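Local coordinates for protein tyrosine aminotransferase (Leishmania infantum, PDB 4IX8) that probably transfers the amino group of L-tyrosine to 2-oxoglutarate, using pyridoxal 5'-phosphate as cofactor in a fold-type I aminotransferase dimer, at residues S220-S225 and F374-L379; C167-P172 and F411-F416; P107-D112 and N139-S144; K101-P106 and N321-E326. All blocks are in the same frame, centred on the assembly; numbering follows the deposited sequence.

Contact 1 (S220-S225 and F374-L379)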
loop_
_atom_site.group_PDB
_atom_site.type_symbol
_atom_site.label_atom_id
_atom_site.label_comp_id
_atom_site.label_asym_id
_atom_site.label_seq_id
_atom_site.Cartn_x
_atom_site.Cartn_y
_atom_site.Cartn_z
ATOM N N SER A 220 5.928 -5.312 -21.809
ATOM C CA SER A 220 6.389 -6.267 -20.796
ATOM C C SER A 220 7.661 -5.892 -20.017
ATOM O O SER A 220 8.644 -5.465 -20.584
ATOM C CB SER A 220 6.631 -7.615 -21.451
ATOM O OG SER A 220 7.437 -8.396 -20.591
ATOM N N ASN A 221 7.574 -6.009 -18.692
ATOM C CA ASN A 221 8.705 -6.208 -17.799
ATOM C C ASN A 221 8.700 -7.696 -17.444
ATOM O O ASN A 221 7.742 -8.135 -16.842
ATOM C CB ASN A 221 8.549 -5.330 -16.533
ATOM C CG ASN A 221 9.567 -5.656 -15.461
ATOM O OD1 ASN A 221 10.497 -6.447 -15.692
ATOM N ND2 ASN A 221 9.419 -5.037 -14.285
ATOM N N PRO A 222 9.773 -8.468 -17.734
ATOM C CA PRO A 222 11.133 -8.082 -18.116
ATOM C C PRO A 222 11.488 -8.097 -19.604
ATOM O O PRO A 222 12.644 -7.773 -19.850
ATOM C CB PRO A 222 11.978 -9.148 -17.410
ATOM C CG PRO A 222 11.139 -10.382 -17.550
ATOM C CD PRO A 222 9.702 -9.929 -17.521
ATOM N N CYS A 223 10.585 -8.407 -20.545
ATOM C CA CYS A 223 11.017 -8.791 -21.925
ATOM C C CYS A 223 11.206 -7.608 -22.903
ATOM O O CYS A 223 11.867 -7.742 -23.932
ATOM C CB CYS A 223 9.986 -9.752 -22.541
ATOM S SG CYS A 223 9.713 -11.227 -21.557
ATOM N N GLY A 224 10.584 -6.468 -22.590
ATOM C CA GLY A 224 10.671 -5.285 -23.428
ATOM C C GLY A 224 9.773 -5.349 -24.653
ATOM O O GLY A 224 9.877 -4.529 -25.571
ATOM N N SER A 225 8.901 -6.338 -24.682
ATOM C CA SER A 225 8.042 -6.562 -25.831
ATOM C C SER A 225 6.904 -5.573 -25.873
ATOM O O SER A 225 6.455 -5.064 -24.840
ATOM C CB SER A 225 7.465 -7.976 -25.803
ATOM O OG SER A 225 6.757 -8.187 -24.578
ATOM N N PHE A 374 13.593 -2.707 -20.007
ATOM C CA PHE A 374 14.363 -3.911 -19.719
ATOM C C PHE A 374 14.675 -4.708 -20.961
ATOM O O PHE A 374 13.982 -4.612 -21.966
ATOM C CB PHE A 374 13.593 -4.808 -18.756
ATOM C CG PHE A 374 13.087 -4.094 -17.522
ATOM C CD1 PHE A 374 13.927 -3.860 -16.445
ATOM C CD2 PHE A 374 11.789 -3.644 -17.454
ATOM C CE1 PHE A 374 13.468 -3.216 -15.340
ATOM C CE2 PHE A 374 11.328 -3.006 -16.327
ATOM C CZ PHE A 374 12.163 -2.802 -15.278
ATOM N N VAL A 375 15.705 -5.527 -20.870
ATOM C CA VAL A 375 15.997 -6.459 -21.918
ATOM C C VAL A 375 16.233 -7.824 -21.288
ATOM O O VAL A 375 16.641 -7.912 -20.128
ATOM C CB VAL A 375 17.208 -5.968 -22.749
ATOM C CG1 VAL A 375 18.514 -6.100 -21.978
ATOM C CG2 VAL A 375 17.265 -6.694 -24.051
ATOM N N MET A 376 15.883 -8.880 -22.019
ATOM C CA MET A 376 16.145 -10.240 -21.584
ATOM C C MET A 376 17.218 -10.870 -22.471
ATOM O O MET A 376 17.032 -11.038 -23.681
ATOM C CB MET A 376 14.870 -11.068 -21.622
ATOM C CG MET A 376 13.946 -10.841 -20.447
ATOM S SD MET A 376 14.587 -11.477 -18.881
ATOM C CE MET A 376 13.857 -13.115 -18.870
ATOM N N LEU A 377 18.313 -11.267 -21.837
ATOM C CA LEU A 377 19.468 -11.839 -22.514
ATOM C C LEU A 377 19.339 -13.332 -22.427
ATOM O O LEU A 377 19.231 -13.863 -21.328
ATOM C CB LEU A 377 20.756 -11.394 -21.857
ATOM C CG LEU A 377 20.828 -9.881 -21.702
ATOM C CD1 LEU A 377 22.099 -9.547 -20.949
ATOM C CD2 LEU A 377 20.794 -9.169 -23.102
ATOM N N LYS A 378 19.337 -14.006 -23.569
ATOM C CA LYS A 378 19.205 -15.450 -23.559
ATOM C C LYS A 378 20.569 -16.103 -23.579
ATOM O O LYS A 378 21.417 -15.738 -24.397
ATOM C CB LYS A 378 18.388 -15.922 -24.736
ATOM C CG LYS A 378 18.186 -17.401 -24.731
ATOM C CD LYS A 378 17.228 -17.781 -25.857
ATOM C CE LYS A 378 17.343 -19.264 -26.242
ATOM N NZ LYS A 378 17.309 -20.134 -25.026
ATOM N N LEU A 379 20.788 -17.061 -22.682
ATOM C CA LEU A 379 22.090 -17.713 -22.571
ATOM C C LEU A 379 22.195 -19.012 -23.330
ATOM O O LEU A 379 21.403 -19.918 -23.092
ATOM C CB LEU A 379 22.415 -17.987 -21.109
ATOM C CG LEU A 379 22.418 -16.748 -20.212
ATOM C CD1 LEU A 379 22.681 -17.197 -18.794
ATOM C CD2 LEU A 379 23.488 -15.767 -20.718
HETATM O O HOH W 1 14.445 -8.669 -24.373
#
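Asn221 lays its amide on one face of the Phe374 ring, the two planes only 19° apart. The close point is Asn221 CG to Phe374 CE2 at 3.3 Å, and OD1 sits above the rim of the ring rather than its centre. Asn221 CG stands opposite the main-chain N (chi1 170°), which carries the amide out over the ring. Next along the loop, the cis-linked Pro222 drops its carbonyl O against Phe374 CB, 3.3 Å away, and meets Met376 CG at 3.4 Å. Met376 then folds at chi2 and chi3, bringing SD to 3.8 Å from Pro222 CB. Toward Cys223 the packing is looser: its SG stays 4.4 Å from Met376 CG, and a water links the two backbones, donating to Cys223 O and accepting from Met376 N, both at 2.8 Å. No direct hydrogen bond joins the two segments. Both polar ends of the Asn221 amide are used elsewhere, ND2 on O3 of the modified lysine at position 282 and OD1 on Arg418 NH1. Phe374 thus covers one flat side of an amide whose ND2 reaches the cofactor while OD1 is held by Arg418, an arrangement consistent with fixing the orientation of the amide at the cofactor's phenolic oxygen.

Contact 2 (C167-P172 and F411-F416)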
loop_
_atom_site.group_PDB
_atom_site.type_symbol
_atom_site.label_atom_id
_atom_site.label_comp_id
_atom_site.label_asym_id
_atom_site.label_seq_id
_atom_site.Cartn_x
_atom_site.Cartn_y
_atom_site.Cartn_z
ATOM N N CYS A 167 1.675 -14.926 -17.517
ATOM C CA CYS A 167 2.833 -15.114 -18.381
ATOM C C CYS A 167 4.082 -15.395 -17.551
ATOM O O CYS A 167 4.204 -14.932 -16.423
ATOM C CB CYS A 167 3.041 -13.899 -19.277
ATOM S SG CYS A 167 3.117 -12.440 -18.261
ATOM N N ALA A 168 5.006 -16.158 -18.130
ATOM C CA ALA A 168 6.386 -16.303 -17.626
ATOM C C ALA A 168 7.280 -16.123 -18.839
ATOM O O ALA A 168 7.051 -16.753 -19.852
ATOM C CB ALA A 168 6.641 -17.645 -16.998
ATOM N N PRO A 169 8.310 -15.277 -18.749
ATOM C CA PRO A 169 8.729 -14.541 -17.557
ATOM C C PRO A 169 7.876 -13.325 -17.288
ATOM O O PRO A 169 7.265 -12.764 -18.193
ATOM C CB PRO A 169 10.171 -14.145 -17.882
ATOM C CG PRO A 169 10.207 -14.030 -19.369
ATOM C CD PRO A 169 9.230 -15.075 -19.883
ATOM N N SER A 170 7.860 -12.903 -16.034
ATOM C CA SER A 170 6.953 -11.877 -15.606
ATOM C C SER A 170 7.490 -11.134 -14.421
ATOM O O SER A 170 8.169 -11.716 -13.565
ATOM C CB SER A 170 5.582 -12.492 -15.241
ATOM O OG SER A 170 5.762 -13.583 -14.353
ATOM N N PHE A 171 7.086 -9.870 -14.348
ATOM C CA PHE A 171 7.184 -9.029 -13.152
ATOM C C PHE A 171 6.740 -9.871 -11.960
ATOM O O PHE A 171 5.653 -10.407 -11.977
ATOM C CB PHE A 171 6.274 -7.805 -13.318
ATOM C CG PHE A 171 6.253 -6.866 -12.138
ATOM C CD1 PHE A 171 7.406 -6.267 -11.671
ATOM C CD2 PHE A 171 5.050 -6.544 -11.523
ATOM C CE1 PHE A 171 7.364 -5.383 -10.576
ATOM C CE2 PHE A 171 5.000 -5.669 -10.444
ATOM C CZ PHE A 171 6.154 -5.101 -9.960
ATOM N N PRO A 172 7.598 -10.037 -10.950
ATOM C CA PRO A 172 7.329 -11.092 -9.959
ATOM C C PRO A 172 6.113 -10.896 -9.030
ATOM O O PRO A 172 5.751 -11.839 -8.329
ATOM C CB PRO A 172 8.601 -11.115 -9.106
ATOM C CG PRO A 172 9.616 -10.222 -9.787
ATOM C CD PRO A 172 8.908 -9.374 -10.774
ATOM N N PHE A 411 11.973 -14.457 -12.414
ATOM C CA PHE A 411 10.802 -14.026 -13.135
ATOM C C PHE A 411 10.026 -15.197 -13.700
ATOM O O PHE A 411 9.099 -14.986 -14.471
ATOM C CB PHE A 411 11.192 -13.081 -14.279
ATOM C CG PHE A 411 11.918 -11.833 -13.838
ATOM C CD1 PHE A 411 13.310 -11.812 -13.726
ATOM C CD2 PHE A 411 11.204 -10.668 -13.534
ATOM C CE1 PHE A 411 13.987 -10.666 -13.345
ATOM C CE2 PHE A 411 11.863 -9.516 -13.132
ATOM C CZ PHE A 411 13.265 -9.509 -13.030
ATOM N N GLY A 412 10.447 -16.426 -13.388
ATOM C CA GLY A 412 9.756 -17.620 -13.864
ATOM C C GLY A 412 10.305 -18.274 -15.126
ATOM O O GLY A 412 9.676 -19.201 -15.666
ATOM N N MET A 413 11.485 -17.857 -15.596
ATOM C CA MET A 413 12.064 -18.514 -16.773
ATOM C C MET A 413 13.583 -18.502 -16.732
ATOM O O MET A 413 14.219 -17.478 -16.952
ATOM C CB MET A 413 11.582 -17.877 -18.071
ATOM C CG MET A 413 12.042 -18.667 -19.255
ATOM S SD MET A 413 11.295 -18.195 -20.833
ATOM C CE MET A 413 9.641 -18.853 -20.685
ATOM N N SER A 414 14.125 -19.667 -16.394
ATOM C CA SER A 414 15.529 -19.949 -16.342
ATOM C C SER A 414 16.139 -19.837 -17.711
ATOM O O SER A 414 15.450 -19.986 -18.710
ATOM C CB SER A 414 15.787 -21.366 -15.779
ATOM O OG SER A 414 15.807 -21.300 -14.350
ATOM N N GLY A 415 17.446 -19.574 -17.731
ATOM C CA GLY A 415 18.205 -19.549 -18.958
ATOM C C GLY A 415 18.347 -18.143 -19.520
ATOM O O GLY A 415 18.918 -17.966 -20.620
ATOM N N PHE A 416 17.922 -17.143 -18.743
ATOM C CA PHE A 416 17.981 -15.755 -19.191
ATOM C C PHE A 416 18.534 -14.830 -18.156
ATOM O O PHE A 416 18.716 -15.216 -16.998
ATOM C CB PHE A 416 16.600 -15.247 -19.569
ATOM C CG PHE A 416 15.979 -15.976 -20.732
ATOM C CD1 PHE A 416 15.390 -17.212 -20.557
ATOM C CD2 PHE A 416 16.006 -15.428 -22.005
ATOM C CE1 PHE A 416 14.845 -17.907 -21.627
ATOM C CE2 PHE A 416 15.432 -16.097 -23.072
ATOM C CZ PHE A 416 14.849 -17.350 -22.868
HETATM O O HOH W 2 6.910 -14.462 -11.962
#
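Phe411 O accepts the one direct hydrogen bond of this contact, from Ser170 N at 2.9 Å. The donor lies in the carbonyl plane on a lone pair, with an N-H...O angle of 146°. Pro169 CA adds a CA-H...O contact to the same oxygen at 3.1 Å. Beyond the backbone, the Phe411 ring turns its edge to Ser170 O, which comes within 3.2 Å of CD2, while Pro172 lies alongside and points the same way, CD 3.8 Å from Phe411 CE2. Two residues on, Met413 runs out with CG opposite its backbone N (chi1 -173°) and bends only at chi3. That last turn puts CE 3.4 Å from Ala168 O and leaves SD across Pro169 CD. Gly412 turns its O to Ala168 CB. A water next to Ser170 OG, 2.8 Å away, also makes a weak bond to Phe411 O. The peptide before Pro169 is cis, and the chain turns there, where strand 163-168 ends. Further out, strand 184-191 pairs with Ala168 and brings Tyr189 against Met413, while Met376 of strand 374-379 touches Pro169 and Phe416. The contact thereby joins the end of a strand of the large sheet to the loop between strands 403-407 and 416-420 of the smaller one.

Contact 3 (P107-D112 and N139-S144)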
loop_
_atom_site.group_PDB
_atom_site.type_symbol
_atom_site.label_atom_id
_atom_site.label_comp_id
_atom_site.label_asym_id
_atom_site.label_seq_id
_atom_site.Cartn_x
_atom_site.Cartn_y
_atom_site.Cartn_z
ATOM N N PRO A 107 -11.913 9.614 -0.493
ATOM C CA PRO A 107 -12.720 8.395 -0.584
ATOM C C PRO A 107 -11.802 7.202 -0.786
ATOM O O PRO A 107 -10.793 7.384 -1.481
ATOM C CB PRO A 107 -13.619 8.641 -1.799
ATOM C CG PRO A 107 -13.584 10.176 -2.024
ATOM C CD PRO A 107 -12.229 10.607 -1.539
ATOM N N THR A 108 -12.120 6.024 -0.227
ATOM C CA THR A 108 -11.149 4.926 -0.207
ATOM C C THR A 108 -10.873 4.417 -1.617
ATOM O O THR A 108 -9.917 3.749 -1.852
ATOM C CB THR A 108 -11.632 3.754 0.646
ATOM O OG1 THR A 108 -12.816 3.197 0.062
ATOM C CG2 THR A 108 -11.878 4.204 2.078
ATOM N N VAL A 109 -11.789 4.701 -2.522
ATOM C CA VAL A 109 -11.730 4.250 -3.889
ATOM C C VAL A 109 -10.980 5.254 -4.788
ATOM O O VAL A 109 -10.697 4.955 -5.937
ATOM C CB VAL A 109 -13.183 3.971 -4.354
ATOM C CG1 VAL A 109 -13.374 4.015 -5.820
ATOM C CG2 VAL A 109 -13.581 2.607 -3.852
ATOM N N GLY A 110 -10.694 6.438 -4.254
ATOM C CA GLY A 110 -10.009 7.489 -4.981
ATOM C C GLY A 110 -10.846 8.756 -5.028
ATOM O O GLY A 110 -12.075 8.735 -4.893
ATOM N N ALA A 111 -10.162 9.875 -5.167
ATOM C CA ALA A 111 -10.802 11.178 -5.323
ATOM C C ALA A 111 -11.606 11.187 -6.623
ATOM O O ALA A 111 -11.119 10.701 -7.653
ATOM C CB ALA A 111 -9.768 12.252 -5.338
ATOM N N ASP A 112 -12.838 11.699 -6.568
ATOM C CA ASP A 112 -13.691 11.788 -7.749
ATOM C C ASP A 112 -12.958 12.392 -8.949
ATOM O O ASP A 112 -13.050 11.860 -10.062
ATOM C CB ASP A 112 -14.925 12.657 -7.488
ATOM C CG ASP A 112 -15.927 12.011 -6.557
ATOM O OD1 ASP A 112 -15.720 10.861 -6.125
ATOM O OD2 ASP A 112 -16.952 12.666 -6.276
ATOM N N ASN A 139 -15.862 3.161 -13.093
ATOM C CA ASN A 139 -15.126 1.875 -13.134
ATOM C C ASN A 139 -13.624 2.009 -12.966
ATOM O O ASN A 139 -12.872 1.054 -13.224
ATOM C CB ASN A 139 -15.384 1.170 -14.469
ATOM C CG ASN A 139 -16.838 0.796 -14.641
ATOM O OD1 ASN A 139 -17.501 0.435 -13.684
ATOM N ND2 ASN A 139 -17.352 0.943 -15.844
ATOM N N VAL A 140 -13.209 3.187 -12.513
ATOM C CA VAL A 140 -11.826 3.458 -12.166
ATOM C C VAL A 140 -11.634 3.399 -10.657
ATOM O O VAL A 140 -12.389 4.011 -9.911
ATOM C CB VAL A 140 -11.365 4.891 -12.633
ATOM C CG1 VAL A 140 -9.924 5.163 -12.191
ATOM C CG2 VAL A 140 -11.484 5.045 -14.121
ATOM N N ILE A 141 -10.552 2.757 -10.231
ATOM C CA ILE A 141 -10.186 2.737 -8.831
ATOM C C ILE A 141 -8.756 3.230 -8.690
ATOM O O ILE A 141 -7.860 2.766 -9.394
ATOM C CB ILE A 141 -10.327 1.324 -8.205
ATOM C CG1 ILE A 141 -11.774 0.854 -8.294
ATOM C CG2 ILE A 141 -9.916 1.362 -6.746
ATOM C CD1 ILE A 141 -12.006 -0.552 -7.847
ATOM N N ILE A 142 -8.560 4.196 -7.785
ATOM C CA ILE A 142 -7.241 4.696 -7.511
ATOM C C ILE A 142 -6.637 3.797 -6.424
ATOM O O ILE A 142 -7.284 3.479 -5.434
ATOM C CB ILE A 142 -7.262 6.161 -7.067
ATOM C CG1 ILE A 142 -8.020 7.018 -8.083
ATOM C CG2 ILE A 142 -5.831 6.694 -6.892
ATOM C CD1 ILE A 142 -7.498 6.909 -9.513
ATOM N N THR A 143 -5.401 3.364 -6.660
ATOM C CA THR A 143 -4.734 2.353 -5.846
ATOM C C THR A 143 -3.367 2.828 -5.369
ATOM O O THR A 143 -2.787 3.747 -5.956
ATOM C CB THR A 143 -4.535 1.034 -6.635
ATOM O OG1 THR A 143 -3.737 1.282 -7.823
ATOM C CG2 THR A 143 -5.865 0.431 -7.044
ATOM N N SER A 144 -2.833 2.172 -4.339
ATOM C CA SER A 144 -1.542 2.549 -3.778
ATOM C C SER A 144 -0.430 1.887 -4.608
ATOM O O SER A 144 0.202 0.899 -4.199
ATOM C CB SER A 144 -1.464 2.175 -2.296
ATOM O OG SER A 144 -0.189 2.487 -1.738
HETATM O O HOH W 3 -8.033 4.797 -3.312
#
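Ile142 presses its CB and CG1 against the bare CA of Gly110, each 3.7 Å away. Ile142 CG1 is set opposite the carbonyl carbon (chi1 -53°), which swings this branch directly over the glycine CA. Just beside this packing, Ile142 N gives a hydrogen bond of 2.9 Å to Val109 O. It is fairly straight, 163° at the hydrogen, though the donor is tilted 33° from the carbonyl plane. The same Val109 O has Ile141 CG2 at 3.8 Å, and Val109 CG1 faces Ile141 CG1 more distantly, at 4.3 Å. A type I beta turn from Pro107 to Gly110, closed by Gly110 N on Pro107 O, presents the Val109 carbonyl to the strand. A water between Thr108 O and Ile142 O makes short approaches to both oxygens. Strand 140-143 is an outermost strand of the large sheet within this chain: it pairs antiparallel with strand 292-297 through Ile141 and Ser294, and the turn 107-110 meets its opposite margin. Ala111 is the N-cap of helix 112-122, whose Leu114 and Arg115 touch Ile142, while Thr143 packs on helix 145-157.

Contact 4 (K101-P106 and N321-E326)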
loop_
_atom_site.group_PDB
_atom_site.type_symbol
_atom_site.label_atom_id
_atom_site.label_comp_id
_atom_site.label_asym_id
_atom_site.label_seq_id
_atom_site.Cartn_x
_atom_site.Cartn_y
_atom_site.Cartn_z
ATOM N N LYS A 101 -5.733 22.342 1.499
ATOM C CA LYS A 101 -7.101 21.892 1.211
ATOM C C LYS A 101 -7.218 20.387 0.790
ATOM O O LYS A 101 -8.304 19.886 0.496
ATOM C CB LYS A 101 -7.707 22.784 0.119
ATOM C CG LYS A 101 -7.837 24.248 0.532
ATOM C CD LYS A 101 -9.268 24.640 0.826
ATOM C CE LYS A 101 -9.381 26.142 1.131
ATOM N NZ LYS A 101 -9.675 26.974 -0.102
ATOM N N PHE A 102 -6.084 19.691 0.781
ATOM C CA PHE A 102 -6.016 18.317 0.313
ATOM C C PHE A 102 -5.188 17.476 1.269
ATOM O O PHE A 102 -4.383 16.648 0.838
ATOM C CB PHE A 102 -5.434 18.300 -1.106
ATOM C CG PHE A 102 -6.322 18.987 -2.108
ATOM C CD1 PHE A 102 -7.370 18.299 -2.707
ATOM C CD2 PHE A 102 -6.148 20.334 -2.422
ATOM C CE1 PHE A 102 -8.221 18.934 -3.606
ATOM C CE2 PHE A 102 -6.982 20.968 -3.342
ATOM C CZ PHE A 102 -8.014 20.270 -3.934
ATOM N N ASN A 103 -5.381 17.724 2.564
ATOM C CA ASN A 103 -4.729 16.955 3.612
ATOM C C ASN A 103 -5.739 16.052 4.287
ATOM O O ASN A 103 -5.390 15.275 5.187
ATOM C CB ASN A 103 -4.082 17.875 4.660
ATOM C CG ASN A 103 -2.959 18.751 4.085
ATOM O OD1 ASN A 103 -2.429 18.501 2.981
ATOM N ND2 ASN A 103 -2.600 19.798 4.840
ATOM N N GLY A 104 -6.994 16.134 3.857
ATOM C CA GLY A 104 -8.049 15.347 4.489
ATOM C C GLY A 104 -8.170 13.949 3.887
ATOM O O GLY A 104 -7.494 13.643 2.924
ATOM N N TYR A 105 -9.016 13.110 4.493
ATOM C CA TYR A 105 -9.314 11.774 4.008
ATOM C C TYR A 105 -9.919 11.843 2.630
ATOM O O TYR A 105 -10.904 12.539 2.459
ATOM C CB TYR A 105 -10.327 11.058 4.895
ATOM C CG TYR A 105 -9.761 10.493 6.161
ATOM C CD1 TYR A 105 -8.910 9.414 6.122
ATOM C CD2 TYR A 105 -10.075 11.048 7.400
ATOM C CE1 TYR A 105 -8.378 8.891 7.268
ATOM C CE2 TYR A 105 -9.553 10.526 8.553
ATOM C CZ TYR A 105 -8.694 9.455 8.478
ATOM O OH TYR A 105 -8.141 8.924 9.618
ATOM N N PRO A 106 -9.367 11.101 1.651
ATOM C CA PRO A 106 -10.039 10.890 0.375
ATOM C C PRO A 106 -11.003 9.728 0.472
ATOM O O PRO A 106 -10.903 8.928 1.405
ATOM C CB PRO A 106 -8.923 10.513 -0.547
ATOM C CG PRO A 106 -8.018 9.720 0.347
ATOM C CD PRO A 106 -8.083 10.395 1.693
ATOM N N ASN A 321 -2.563 8.547 -1.023
ATOM C CA ASN A 321 -2.023 9.882 -0.760
ATOM C C ASN A 321 -2.808 10.998 -1.441
ATOM O O ASN A 321 -2.863 11.085 -2.670
ATOM C CB ASN A 321 -0.555 9.932 -1.218
ATOM C CG ASN A 321 0.136 11.254 -0.856
ATOM O OD1 ASN A 321 0.061 12.234 -1.606
ATOM N ND2 ASN A 321 0.791 11.288 0.312
ATOM N N SER A 322 -3.421 11.849 -0.634
ATOM C CA SER A 322 -4.329 12.861 -1.139
ATOM C C SER A 322 -3.584 13.970 -1.922
ATOM O O SER A 322 -4.132 14.530 -2.877
ATOM C CB SER A 322 -5.121 13.467 0.027
ATOM O OG SER A 322 -4.287 13.831 1.136
ATOM N N ILE A 323 -2.345 14.281 -1.549
ATOM C CA ILE A 323 -1.576 15.326 -2.267
ATOM C C ILE A 323 -1.345 14.931 -3.721
ATOM O O ILE A 323 -1.588 15.717 -4.644
ATOM C CB ILE A 323 -0.195 15.597 -1.590
ATOM C CG1 ILE A 323 -0.376 16.057 -0.130
ATOM C CG2 ILE A 323 0.628 16.689 -2.332
ATOM C CD1 ILE A 323 -1.151 17.339 0.022
ATOM N N CYS A 324 -0.877 13.700 -3.918
ATOM C CA CYS A 324 -0.514 13.219 -5.253
ATOM C C CYS A 324 -1.744 13.045 -6.137
ATOM O O CYS A 324 -1.691 13.361 -7.320
ATOM C CB CYS A 324 0.298 11.912 -5.151
ATOM S SG CYS A 324 1.962 12.062 -4.331
ATOM N N GLN A 325 -2.867 12.607 -5.559
ATOM C CA GLN A 325 -4.094 12.416 -6.330
ATOM C C GLN A 325 -4.547 13.757 -6.912
ATOM O O GLN A 325 -4.861 13.857 -8.092
ATOM C CB GLN A 325 -5.208 11.813 -5.447
ATOM C CG GLN A 325 -5.092 10.311 -5.130
ATOM C CD GLN A 325 -6.387 9.729 -4.556
ATOM O OE1 GLN A 325 -7.389 9.606 -5.268
ATOM N NE2 GLN A 325 -6.388 9.415 -3.246
ATOM N N GLU A 326 -4.551 14.810 -6.110
ATOM C CA GLU A 326 -4.926 16.117 -6.652
ATOM C C GLU A 326 -3.837 16.616 -7.613
ATOM O O GLU A 326 -4.160 17.119 -8.705
ATOM C CB GLU A 326 -5.182 17.127 -5.504
ATOM C CG GLU A 326 -5.471 18.577 -5.921
ATOM C CD GLU A 326 -6.684 18.735 -6.813
ATOM O OE1 GLU A 326 -7.455 17.758 -6.947
ATOM O OE2 GLU A 326 -6.873 19.834 -7.381
#
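Phe102 meets the N-terminal end of helix 322-331 in this fold-type I aminotransferase; Asn321 is the N-cap of that helix, its OD1 accepting from Cys324 N. Glu326 is the side chain to follow. Its CB lies 3.7 Å from Phe102 CD1, near the rim of the ring. CG comes next, opposite the backbone N (chi1 175°), and sits over the centre of the ring, 3.5 Å from the centroid and almost on the ring normal, a CH-pi contact. A bend at chi2 then brings CD to 3.5 Å from Phe102 CZ and lays the carboxylate flat on the ring, the planes 5° apart. At the tip, OE1 comes nearest CE1 and OE2 nearest CZ. The ring face thus takes both the CG methylene and the flat carboxylate, whose oxygens have polar partners outside the contact: Asn113 for OE1 and a salt bridge to Arg330 for OE2. Nearer the cap, Ile323 CD1 comes to 3.4 Å from Asn103 OD1, which is hydrogen-bonded to Trp289 NE1 of the second subunit. Tyr105, in the same loop, sends its OH to the pyridoxal-lysine of that subunit, so the contact borders the dimer interface. Ser322 OG donates to Phe102 O across 2.8 Å, reaching the oxygen from above the carbonyl plane, 42° out of it.

Overall arrangement
The four contacts fall into two pairs on opposite sides of the chain's centre. Contacts 1 and 2, with centres 9 Å apart, touch through Leu379 N to Gly415 O, a probable hydrogen bond, and through Asn221 ND2 against Phe171 CD1; contact 1 is nested within the loop that contact 2 closes. Contacts 3 and 4 lie 12 Å apart between centres and meet where Gln325 OE1 probably accepts from Ala111 N. Contact 2 and contact 3 both reach the large sheet, yet their centres are about 31 Å apart. Each active site of the dimer takes 220-225 from one subunit, through Asn221, and 101-106 from the other, through Tyr105.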